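Local coordinates for protein glycoside Hydrolase (Bacteroides uniformis, PDB 5TA0) that probably hydrolyses the galactan chain of agarose for a human gut bacterium and is seen here as a point variant holding neoagarooctaose, at residues D72-Y77 with H128-Y133; E182-G187 with P193-C198; A262-F267 with D276-H281. All coordinates share one frame; numbering follows the deposited sequence. Where two conformers were deposited one is given.

All three contacts lie in the alpha/beta barrel and concern chain that runs from a helix into a parallel strand. Contact 3 is the core one, fully buried, and joins helix 264-271 to strand 277-285 almost wholly through aromatic rings. Contacts 1 and 2 are only partly buried and mix apolar packing with polar links, each including one bridging water. Contact 1 connects helix 69-76 to the turn before strand 134-140, whereas contact 2 ties the end of helix 170-183 to the approach to strand 197-199. Glu131 packs against Gly187 and Pro193, linking contacts 1 and 2, and Phe197 meets Phe277 between contacts 2 and 3.

Contact 1 of 3, residues D72-Y77 with H128-Y133; sequences DLIRKY and HPYEKY. With EDO (1,2-ethanediol), chain B.
CG2 of Ile74, on helix 69-76, is met by the rings of both Tyr130 and Tyr133. The segment 128-133 has 3-10 geometry, and His128 O accepts from Glu131 N. Pro129 contributes its carbonyl: Pro129 O accepts a hydrogen bond of 3.0 Å from O2 of an ethanediol, probably a remnant of the crystallisation liquor. C2 of this diol lies over the centre of one face of the Tyr130 ring. The same ring turns its edge to the helix, with CD1 3.9 Å from Ile74 CG2, and its side chain also touches Arg70 and Asp71 one turn earlier.

In the alpha/beta barrel, helix 69-76 leads toward strand 80-84 and the segment 128-133 runs straight into strand 134-140. The contact therefore joins two helix-to-strand connections on the side of the barrel where strands begin, the side away from the catalytic face in enzymes of this fold.

Lys132 reaches along the outside with an extended chain, its CE 3.4 Å from the diol O2. Tyr133 N then closes the turn by bonding to Tyr130 O. With CG anti to its own carbonyl carbon, chi1 -64° carries the Tyr133 ring toward the helix, and one face lies against Ile74 CG2, a CH-pi contact 3.4 Å from the ring centroid in one conformer of Ile74. Since two conformers were deposited, the exact closeness is doubtful. Farther along the ring, Tyr133 OH lies 3.7 Å from Arg75 CG, beside an arginine whose guanidinium is led away to a salt bridge with Asp71. A water in the plane of the ring lies 2.7 Å from Tyr133 OH and 2.8 Å from Arg75 O, bridging the two.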
loop_
_atom_site.group_PDB
_atom_site.type_symbol
_atom_site.label_atom_id
_atom_site.label_comp_id
_atom_site.label_asym_id
_atom_site.label_seq_id
_atom_site.Cartn_x
_atom_site.Cartn_y
_atom_site.Cartn_z
ATOM N N ASP A 72 15.419 -3.720 19.955
ATOM C CA ASP A 72 15.802 -4.629 18.886
ATOM C C ASP A 72 15.005 -4.355 17.597
ATOM O O ASP A 72 15.571 -4.116 16.525
ATOM C CB ASP A 72 15.662 -6.082 19.330
ATOM C CG ASP A 72 16.452 -7.036 18.440
ATOM O OD1 ASP A 72 15.851 -7.699 17.567
ATOM O OD2 ASP A 72 17.695 -7.121 18.594
ATOM N N LEU A 73 13.691 -4.320 17.704
ATOM C CA LEU A 73 12.875 -4.215 16.503
ATOM C C LEU A 73 12.792 -2.792 15.974
ATOM O O LEU A 73 13.027 -2.555 14.780
ATOM C CB LEU A 73 11.489 -4.769 16.773
ATOM C CG LEU A 73 10.512 -4.832 15.597
ATOM C CD1 LEU A 73 11.109 -5.371 14.304
ATOM C CD2 LEU A 73 9.277 -5.638 16.016
ATOM N N ILE A 74 12.434 -1.843 16.828
ATOM C CA ILE A 74 12.276 -0.462 16.367
ATOM C C ILE A 74 13.649 0.202 16.143
ATOM O O ILE A 74 13.931 0.693 15.044
ATOM C CB ILE A 74 11.394 0.374 17.322
ATOM C CG1 ILE A 74 9.952 -0.142 17.323
ATOM C CG2 ILE A 74 11.425 1.845 16.922
ATOM C CD1 ILE A 74 9.089 0.466 18.415
ATOM N N ARG A 75 14.491 0.226 17.171
ATOM C CA ARG A 75 15.742 0.984 17.058
ATOM C C ARG A 75 16.765 0.292 16.154
ATOM O O ARG A 75 17.232 0.886 15.188
ATOM C CB ARG A 75 16.318 1.303 18.442
ATOM C CG ARG A 75 17.502 2.269 18.406
ATOM C CD ARG A 75 18.875 1.668 18.139
ATOM N NE ARG A 75 19.201 0.479 18.932
ATOM C CZ ARG A 75 20.164 -0.403 18.628
ATOM N NH1 ARG A 75 20.369 -1.463 19.407
ATOM N NH2 ARG A 75 20.925 -0.251 17.544
ATOM N N LYS A 76 17.104 -0.959 16.460
ATOM C CA LYS A 76 18.171 -1.637 15.704
ATOM C C LYS A 76 17.824 -1.812 14.216
ATOM O O LYS A 76 18.670 -1.593 13.357
ATOM C CB LYS A 76 18.517 -2.996 16.322
ATOM C CG LYS A 76 19.591 -3.726 15.538
ATOM C CD LYS A 76 20.094 -4.973 16.239
ATOM C CE LYS A 76 19.249 -6.181 15.906
ATOM N NZ LYS A 76 19.792 -7.397 16.577
ATOM N N TYR A 77 16.577 -2.172 13.907
ATOM C CA TYR A 77 16.195 -2.336 12.499
ATOM C C TYR A 77 15.659 -1.047 11.860
ATOM O O TYR A 77 15.490 -1.005 10.637
ATOM C CB TYR A 77 15.218 -3.485 12.342
ATOM C CG TYR A 77 15.860 -4.840 12.579
ATOM C CD1 TYR A 77 16.828 -5.339 11.706
ATOM C CD2 TYR A 77 15.494 -5.618 13.667
ATOM C CE1 TYR A 77 17.420 -6.574 11.944
ATOM C CE2 TYR A 77 16.064 -6.864 13.890
ATOM C CZ TYR A 77 17.019 -7.328 13.027
ATOM O OH TYR A 77 17.606 -8.570 13.256
ATOM N N HIS A 128 8.118 6.979 25.817
ATOM C CA HIS A 128 8.165 8.323 25.253
ATOM C C HIS A 128 9.342 8.572 24.285
ATOM O O HIS A 128 9.168 9.235 23.270
ATOM C CB HIS A 128 8.135 9.386 26.350
ATOM C CG HIS A 128 6.892 9.332 27.186
ATOM N ND1 HIS A 128 6.779 9.978 28.397
ATOM C CD2 HIS A 128 5.717 8.680 27.006
ATOM C CE1 HIS A 128 5.595 9.733 28.925
ATOM N NE2 HIS A 128 4.927 8.942 28.102
ATOM N N PRO A 129 10.537 7.992 24.573
ATOM C CA PRO A 129 11.655 8.164 23.636
ATOM C C PRO A 129 11.442 7.541 22.252
ATOM O O PRO A 129 12.202 7.855 21.341
ATOM C CB PRO A 129 12.831 7.504 24.367
ATOM C CG PRO A 129 12.484 7.633 25.811
ATOM C CD PRO A 129 11.000 7.368 25.833
ATOM N N TYR A 130 10.432 6.678 22.108
ATOM C CA TYR A 130 10.132 6.064 20.816
ATOM C C TYR A 130 9.097 6.830 20.004
ATOM O O TYR A 130 8.768 6.404 18.899
ATOM C CB TYR A 130 9.691 4.616 21.019
ATOM C CG TYR A 130 10.817 3.740 21.504
ATOM C CD1 TYR A 130 11.656 3.116 20.601
ATOM C CD2 TYR A 130 11.034 3.517 22.861
ATOM C CE1 TYR A 130 12.686 2.299 21.028
ATOM C CE2 TYR A 130 12.080 2.713 23.300
ATOM C CZ TYR A 130 12.893 2.106 22.369
ATOM O OH TYR A 130 13.942 1.277 22.772
ATOM N N GLU A 131 8.616 7.967 20.491
ATOM C CA GLU A 131 7.655 8.771 19.720
ATOM C C GLU A 131 8.205 9.196 18.377
ATOM O O GLU A 131 7.438 9.326 17.410
ATOM C CB GLU A 131 7.200 9.989 20.527
ATOM C CG GLU A 131 6.247 9.614 21.661
ATOM C CD GLU A 131 5.932 10.738 22.622
ATOM O OE1 GLU A 131 5.118 10.510 23.542
ATOM O OE2 GLU A 131 6.437 11.865 22.431
ATOM N N LYS A 132 9.523 9.393 18.283
ATOM C CA LYS A 132 10.130 9.750 17.000
ATOM C C LYS A 132 9.976 8.680 15.898
ATOM O O LYS A 132 10.200 8.980 14.723
ATOM C CB LYS A 132 11.612 10.133 17.171
ATOM C CG LYS A 132 12.517 9.016 17.621
ATOM C CD LYS A 132 13.944 9.510 17.823
ATOM C CE LYS A 132 14.832 8.365 18.208
ATOM N NZ LYS A 132 16.163 8.891 18.635
ATOM N N TYR A 133 9.624 7.442 16.298
ATOM C CA TYR A 133 9.348 6.375 15.340
ATOM C C TYR A 133 7.857 6.215 14.980
ATOM O O TYR A 133 7.505 5.336 14.211
ATOM C CB TYR A 133 9.872 5.032 15.876
ATOM C CG TYR A 133 11.373 4.972 16.042
ATOM C CD1 TYR A 133 12.180 4.618 14.984
ATOM C CD2 TYR A 133 11.971 5.244 17.263
ATOM C CE1 TYR A 133 13.561 4.542 15.109
ATOM C CE2 TYR A 133 13.354 5.158 17.421
ATOM C CZ TYR A 133 14.140 4.817 16.334
ATOM O OH TYR A 133 15.503 4.721 16.474
HETATM C C1 EDO B . 15.538 4.508 20.731
HETATM O O1 EDO B . 16.896 4.461 21.166
HETATM C C2 EDO B . 14.773 5.433 21.653
HETATM O O2 EDO B . 14.957 6.762 21.169
HETATM O O HOH W 1 16.845 3.534 14.467
#

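Contact 2 of 3, residues E182-G187 with P193-C198; sequences EYFGEG and PKPGFC
Phe184 receives Pro195 squarely on its ring: Pro195 CD makes a CH-pi contact 3.5 Å from the ring centroid, only 4° off the normal. Over the opposite face sits Tyr183 CD2, so the phenyl group is held between its chain neighbour and the proline. Pro193 O approaches obliquely, 3.1 Å from Phe184 CD1. Lys194 bends at chi2 (-86°), which folds its methylenes back along the phenylalanine and brings CD to 3.5 Å from Phe184 CB.

This is a helix-to-strand connection of the alpha/beta barrel, in which helix 170-183 ends just before Phe184 and the returning chain enters strand 197-199. The ammonium group of Lys194 lies by the carbonyls of the helix end, bonded to Ile180 O and only weakly, at 3.5 Å, to Phe184 O; its charge would probably suit the negative end of the helix dipole. A water bridges the two backbones, donating to Gly185 O and accepting from Lys194 N, each at 2.9 Å. Beyond it, Gly187 CA packs 3.8 Å from Pro193 CG. Leu136 and Leu138 of strand 134-140 also touch Phe184; farther out, Ser190 OG bonds to Glu186 N and Gly187 O.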
loop_
_atom_site.group_PDB
_atom_site.type_symbol
_atom_site.label_atom_id
_atom_site.label_comp_id
_atom_site.label_asym_id
_atom_site.label_seq_id
_atom_site.Cartn_x
_atom_site.Cartn_y
_atom_site.Cartn_z
ATOM N N GLU A 182 -9.848 14.865 23.282
ATOM C CA GLU A 182 -9.742 14.552 24.717
ATOM C C GLU A 182 -8.559 13.650 25.038
ATOM O O GLU A 182 -7.866 13.846 26.046
ATOM C CB GLU A 182 -11.030 13.891 25.242
ATOM C CG GLU A 182 -12.311 14.730 25.160
ATOM C CD GLU A 182 -12.417 15.855 26.152
ATOM O OE1 GLU A 182 -11.478 16.106 26.935
ATOM O OE2 GLU A 182 -13.499 16.489 26.127
ATOM N N TYR A 183 -8.290 12.657 24.207
ATOM C CA TYR A 183 -7.249 11.691 24.524
ATOM C C TYR A 183 -5.830 12.184 24.184
ATOM O O TYR A 183 -4.919 12.035 25.003
ATOM C CB TYR A 183 -7.523 10.355 23.796
ATOM C CG TYR A 183 -6.360 9.401 23.960
ATOM C CD1 TYR A 183 -5.967 8.974 25.224
ATOM C CD2 TYR A 183 -5.585 9.002 22.866
ATOM C CE1 TYR A 183 -4.868 8.162 25.398
ATOM C CE2 TYR A 183 -4.479 8.175 23.030
ATOM C CZ TYR A 183 -4.122 7.757 24.309
ATOM O OH TYR A 183 -3.005 6.982 24.531
ATOM N N PHE A 184 -5.610 12.741 23.005
ATOM C CA PHE A 184 -4.233 13.027 22.524
ATOM C C PHE A 184 -3.696 14.339 23.086
ATOM O O PHE A 184 -4.447 15.284 23.322
ATOM C CB PHE A 184 -4.182 13.046 20.999
ATOM C CG PHE A 184 -4.501 11.705 20.358
ATOM C CD1 PHE A 184 -3.543 10.697 20.281
ATOM C CD2 PHE A 184 -5.783 11.448 19.880
ATOM C CE1 PHE A 184 -3.858 9.475 19.697
ATOM C CE2 PHE A 184 -6.108 10.228 19.329
ATOM C CZ PHE A 184 -5.135 9.251 19.217
ATOM N N GLY A 185 -2.386 14.383 23.255
ATOM C CA GLY A 185 -1.673 15.610 23.629
ATOM C C GLY A 185 -0.627 15.952 22.608
ATOM O O GLY A 185 -0.856 15.840 21.414
ATOM N N GLU A 186 0.557 16.351 23.094
ATOM C CA GLU A 186 1.652 16.830 22.263
ATOM C C GLU A 186 2.950 16.051 22.506
ATOM O O GLU A 186 4.034 16.508 22.116
ATOM C CB GLU A 186 1.884 18.334 22.531
ATOM C CG GLU A 186 0.707 19.236 22.182
ATOM C CD GLU A 186 -0.419 19.208 23.200
ATOM O OE1 GLU A 186 -0.168 19.180 24.430
ATOM O OE2 GLU A 186 -1.592 19.202 22.757
ATOM N N GLY A 187 2.840 14.875 23.107
ATOM C CA GLY A 187 3.981 14.028 23.367
ATOM C C GLY A 187 4.331 13.898 24.834
ATOM O O GLY A 187 4.115 14.832 25.639
ATOM N N PRO A 193 1.084 11.853 21.180
ATOM C CA PRO A 193 0.959 12.733 20.035
ATOM C C PRO A 193 -0.285 12.488 19.184
ATOM O O PRO A 193 -0.735 11.349 19.034
ATOM C CB PRO A 193 2.234 12.445 19.234
ATOM C CG PRO A 193 3.199 12.009 20.286
ATOM C CD PRO A 193 2.407 11.202 21.232
ATOM N N LYS A 194 -0.849 13.550 18.636
ATOM C CA LYS A 194 -2.011 13.432 17.759
ATOM C C LYS A 194 -1.700 12.505 16.583
ATOM O O LYS A 194 -0.566 12.425 16.110
ATOM C CB LYS A 194 -2.439 14.799 17.210
ATOM C CG LYS A 194 -2.911 15.786 18.258
ATOM C CD LYS A 194 -4.376 15.624 18.581
ATOM C CE LYS A 194 -4.684 16.396 19.867
ATOM N NZ LYS A 194 -6.060 16.229 20.382
ATOM N N PRO A 195 -2.726 11.784 16.101
ATOM C CA PRO A 195 -2.512 11.000 14.873
ATOM C C PRO A 195 -2.112 11.842 13.689
ATOM O O PRO A 195 -2.552 12.994 13.560
ATOM C CB PRO A 195 -3.866 10.310 14.639
ATOM C CG PRO A 195 -4.818 10.958 15.505
ATOM C CD PRO A 195 -4.124 11.746 16.556
ATOM N N GLY A 196 -1.287 11.273 12.811
ATOM C CA GLY A 196 -1.018 11.914 11.539
ATOM C C GLY A 196 -2.161 11.853 10.550
ATOM O O GLY A 196 -2.298 12.706 9.677
ATOM N N PHE A 197 -2.999 10.799 10.677
ATOM C CA PHE A 197 -4.062 10.514 9.712
ATOM C C PHE A 197 -5.223 9.872 10.442
ATOM O O PHE A 197 -5.012 8.982 11.269
ATOM C CB PHE A 197 -3.574 9.518 8.656
ATOM C CG PHE A 197 -2.383 9.979 7.880
ATOM C CD1 PHE A 197 -2.524 10.668 6.690
ATOM C CD2 PHE A 197 -1.100 9.761 8.375
ATOM C CE1 PHE A 197 -1.398 11.076 5.976
ATOM C CE2 PHE A 197 0.013 10.221 7.682
ATOM C CZ PHE A 197 -0.145 10.866 6.488
ATOM N N CYS A 198 -6.437 10.305 10.125
ATOM C CA CYS A 198 -7.670 9.699 10.631
ATOM C C CYS A 198 -8.470 9.124 9.488
ATOM O O CYS A 198 -9.150 9.836 8.746
ATOM C CB CYS A 198 -8.485 10.715 11.425
ATOM S SG CYS A 198 -7.714 11.212 12.984
HETATM O O HOH W 2 0.447 16.166 18.876
#

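Contact 3 of 3, residues A262-F267 with D276-H281; sequences ARWKQF and DFFTIH. With EDO (1,2-ethanediol), chain L.
Asp276, just before the strand that sets Phe278 against Trp264 and Phe267, has its OD1 gripped by both hydroxyls of an ethanediol, probably from the crystallisation liquor: O1 donates to Asp276 OD1 at 2.7 Å and O2 at 3.1 Å. Its OD2 is held by Lys234 and the backbone of Val242. In this alpha/beta barrel, helix 264-271 packs on strand 277-285 through an aromatic cluster. Trp264 drives the edge of its six-membered ring at the face of Phe278 in a T-shaped pair, centroids 5.1 Å apart and planes at 75°. CZ3 stands over that face toward the rim, 3.7 Å from Phe278 CG. Phe267, one turn on, has CG anti to its backbone N (chi1 179°), which carries the ring out to Phe278, the side chains passing in opposite directions; their planes meet obliquely at 54°, with Phe267 CE2 3.9 Å from Phe278 CE1. Tyr245 stacks on Trp264, whose NE1 is bonded to Thr247. Replacing Trp264 with an alanine would probably leave the Phe278 face and the Ile280 methyl without their cover and Thr247 OG1 without this donor. On the same six-membered ring, Trp264 CZ2 rests 3.6 Å from Ile280 CG2.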
loop_
_atom_site.group_PDB
_atom_site.type_symbol
_atom_site.label_atom_id
_atom_site.label_comp_id
_atom_site.label_asym_id
_atom_site.label_seq_id
_atom_site.Cartn_x
_atom_site.Cartn_y
_atom_site.Cartn_z
ATOM N N ALA A 262 -20.479 1.844 -9.141
ATOM C CA ALA A 262 -21.316 1.924 -7.940
ATOM C C ALA A 262 -20.573 2.340 -6.670
ATOM O O ALA A 262 -21.200 2.777 -5.715
ATOM C CB ALA A 262 -21.976 0.575 -7.694
ATOM N N ARG A 263 -19.244 2.169 -6.667
ATOM C CA ARG A 263 -18.450 2.276 -5.444
ATOM C C ARG A 263 -17.435 3.419 -5.556
ATOM O O ARG A 263 -17.805 4.563 -5.289
ATOM C CB ARG A 263 -17.870 0.920 -5.066
ATOM C CG ARG A 263 -18.943 -0.114 -4.810
ATOM C CD ARG A 263 -18.324 -1.383 -4.317
ATOM N NE ARG A 263 -19.314 -2.445 -4.226
ATOM C CZ ARG A 263 -19.237 -3.487 -3.403
ATOM N NH1 ARG A 263 -18.272 -3.600 -2.511
ATOM N NH2 ARG A 263 -20.193 -4.414 -3.435
ATOM N N TRP A 264 -16.198 3.149 -5.971
ATOM C CA TRP A 264 -15.184 4.222 -6.031
ATOM C C TRP A 264 -15.587 5.438 -6.866
ATOM O O TRP A 264 -15.307 6.581 -6.468
ATOM C CB TRP A 264 -13.776 3.692 -6.402
ATOM C CG TRP A 264 -12.992 3.415 -5.145
ATOM C CD1 TRP A 264 -12.915 2.238 -4.464
ATOM C CD2 TRP A 264 -12.305 4.379 -4.364
ATOM N NE1 TRP A 264 -12.154 2.394 -3.320
ATOM C CE2 TRP A 264 -11.784 3.705 -3.232
ATOM C CE3 TRP A 264 -12.027 5.741 -4.534
ATOM C CZ2 TRP A 264 -11.089 4.370 -2.231
ATOM C CZ3 TRP A 264 -11.314 6.392 -3.542
ATOM C CH2 TRP A 264 -10.842 5.701 -2.418
ATOM N N LYS A 265 -16.262 5.231 -7.999
ATOM C CA LYS A 265 -16.741 6.376 -8.775
ATOM C C LYS A 265 -17.650 7.272 -7.915
ATOM O O LYS A 265 -17.495 8.495 -7.885
ATOM C CB LYS A 265 -17.451 5.920 -10.056
ATOM C CG LYS A 265 -17.888 7.052 -10.998
ATOM C CD LYS A 265 -19.379 7.345 -10.796
ATOM C CE LYS A 265 -20.109 8.082 -11.928
ATOM N NZ LYS A 265 -19.781 9.503 -12.111
ATOM N N GLN A 266 -18.625 6.658 -7.247
ATOM C CA GLN A 266 -19.549 7.383 -6.393
ATOM C C GLN A 266 -18.886 7.999 -5.186
ATOM O O GLN A 266 -19.262 9.100 -4.778
ATOM C CB GLN A 266 -20.711 6.478 -5.934
ATOM C CG GLN A 266 -21.544 5.858 -7.048
ATOM C CD GLN A 266 -22.121 6.872 -8.010
ATOM O OE1 GLN A 266 -22.539 7.963 -7.619
ATOM N NE2 GLN A 266 -22.098 6.533 -9.285
ATOM N N PHE A 267 -17.915 7.300 -4.580
ATOM C CA PHE A 267 -17.228 7.868 -3.438
ATOM C C PHE A 267 -16.462 9.148 -3.826
ATOM O O PHE A 267 -16.547 10.165 -3.146
ATOM C CB PHE A 267 -16.273 6.862 -2.817
ATOM C CG PHE A 267 -15.511 7.396 -1.636
ATOM C CD1 PHE A 267 -16.143 7.753 -0.463
ATOM C CD2 PHE A 267 -14.133 7.528 -1.690
ATOM C CE1 PHE A 267 -15.434 8.210 0.640
ATOM C CE2 PHE A 267 -13.423 8.011 -0.603
ATOM C CZ PHE A 267 -14.058 8.348 0.555
ATOM N N ASP A 276 -9.047 14.428 2.752
ATOM C CA ASP A 276 -7.617 14.787 2.592
ATOM C C ASP A 276 -6.798 13.714 1.915
ATOM O O ASP A 276 -5.764 14.003 1.323
ATOM C CB ASP A 276 -7.011 15.154 3.940
ATOM C CG ASP A 276 -7.749 16.303 4.581
ATOM O OD1 ASP A 276 -7.653 17.447 4.054
ATOM O OD2 ASP A 276 -8.467 16.090 5.557
ATOM N N PHE A 277 -7.206 12.453 2.069
ATOM C CA PHE A 277 -6.495 11.343 1.446
ATOM C C PHE A 277 -7.498 10.235 1.165
ATOM O O PHE A 277 -8.590 10.198 1.766
ATOM C CB PHE A 277 -5.322 10.850 2.337
ATOM C CG PHE A 277 -5.729 10.283 3.663
ATOM C CD1 PHE A 277 -5.947 11.124 4.763
ATOM C CD2 PHE A 277 -5.896 8.917 3.837
ATOM C CE1 PHE A 277 -6.325 10.608 5.995
ATOM C CE2 PHE A 277 -6.271 8.411 5.062
ATOM C CZ PHE A 277 -6.496 9.248 6.134
ATOM N N PHE A 278 -7.137 9.384 0.206
ATOM C CA PHE A 278 -7.875 8.157 -0.101
ATOM C C PHE A 278 -7.146 7.002 0.540
ATOM O O PHE A 278 -5.918 7.058 0.690
ATOM C CB PHE A 278 -8.006 7.978 -1.604
ATOM C CG PHE A 278 -8.967 8.940 -2.261
ATOM C CD1 PHE A 278 -9.977 9.601 -1.545
ATOM C CD2 PHE A 278 -8.866 9.220 -3.621
ATOM C CE1 PHE A 278 -10.872 10.456 -2.195
ATOM C CE2 PHE A 278 -9.742 10.058 -4.249
ATOM C CZ PHE A 278 -10.748 10.694 -3.549
ATOM N N THR A 279 -7.880 5.963 0.916
ATOM C CA THR A 279 -7.278 4.819 1.570
ATOM C C THR A 279 -7.950 3.518 1.133
ATOM O O THR A 279 -9.207 3.455 1.031
ATOM C CB THR A 279 -7.243 4.995 3.105
ATOM O OG1 THR A 279 -6.705 3.797 3.684
ATOM C CG2 THR A 279 -8.596 5.281 3.682
ATOM N N ILE A 280 -7.113 2.518 0.837
ATOM C CA ILE A 280 -7.535 1.197 0.402
ATOM C C ILE A 280 -6.679 0.145 1.070
ATOM O O ILE A 280 -5.606 0.437 1.603
ATOM C CB ILE A 280 -7.476 1.029 -1.120
ATOM C CG1 ILE A 280 -6.042 1.188 -1.661
ATOM C CG2 ILE A 280 -8.424 2.001 -1.811
ATOM C CD1 ILE A 280 -5.910 1.000 -3.164
ATOM N N HIS A 281 -7.151 -1.097 1.035
ATOM C CA HIS A 281 -6.375 -2.277 1.374
ATOM C C HIS A 281 -6.117 -3.102 0.143
ATOM O O HIS A 281 -6.953 -3.180 -0.727
ATOM C CB HIS A 281 -7.122 -3.084 2.434
ATOM C CG HIS A 281 -7.252 -2.347 3.728
ATOM N ND1 HIS A 281 -8.056 -2.775 4.759
ATOM C CD2 HIS A 281 -6.665 -1.203 4.157
ATOM C CE1 HIS A 281 -7.956 -1.932 5.777
ATOM N NE2 HIS A 281 -7.103 -0.986 5.440
HETATM C C1 EDO L . -10.546 19.471 2.527
HETATM O O1 EDO L . -9.819 19.090 3.697
HETATM C C2 EDO L . -10.250 18.463 1.433
HETATM O O2 EDO L . -8.851 18.186 1.335
#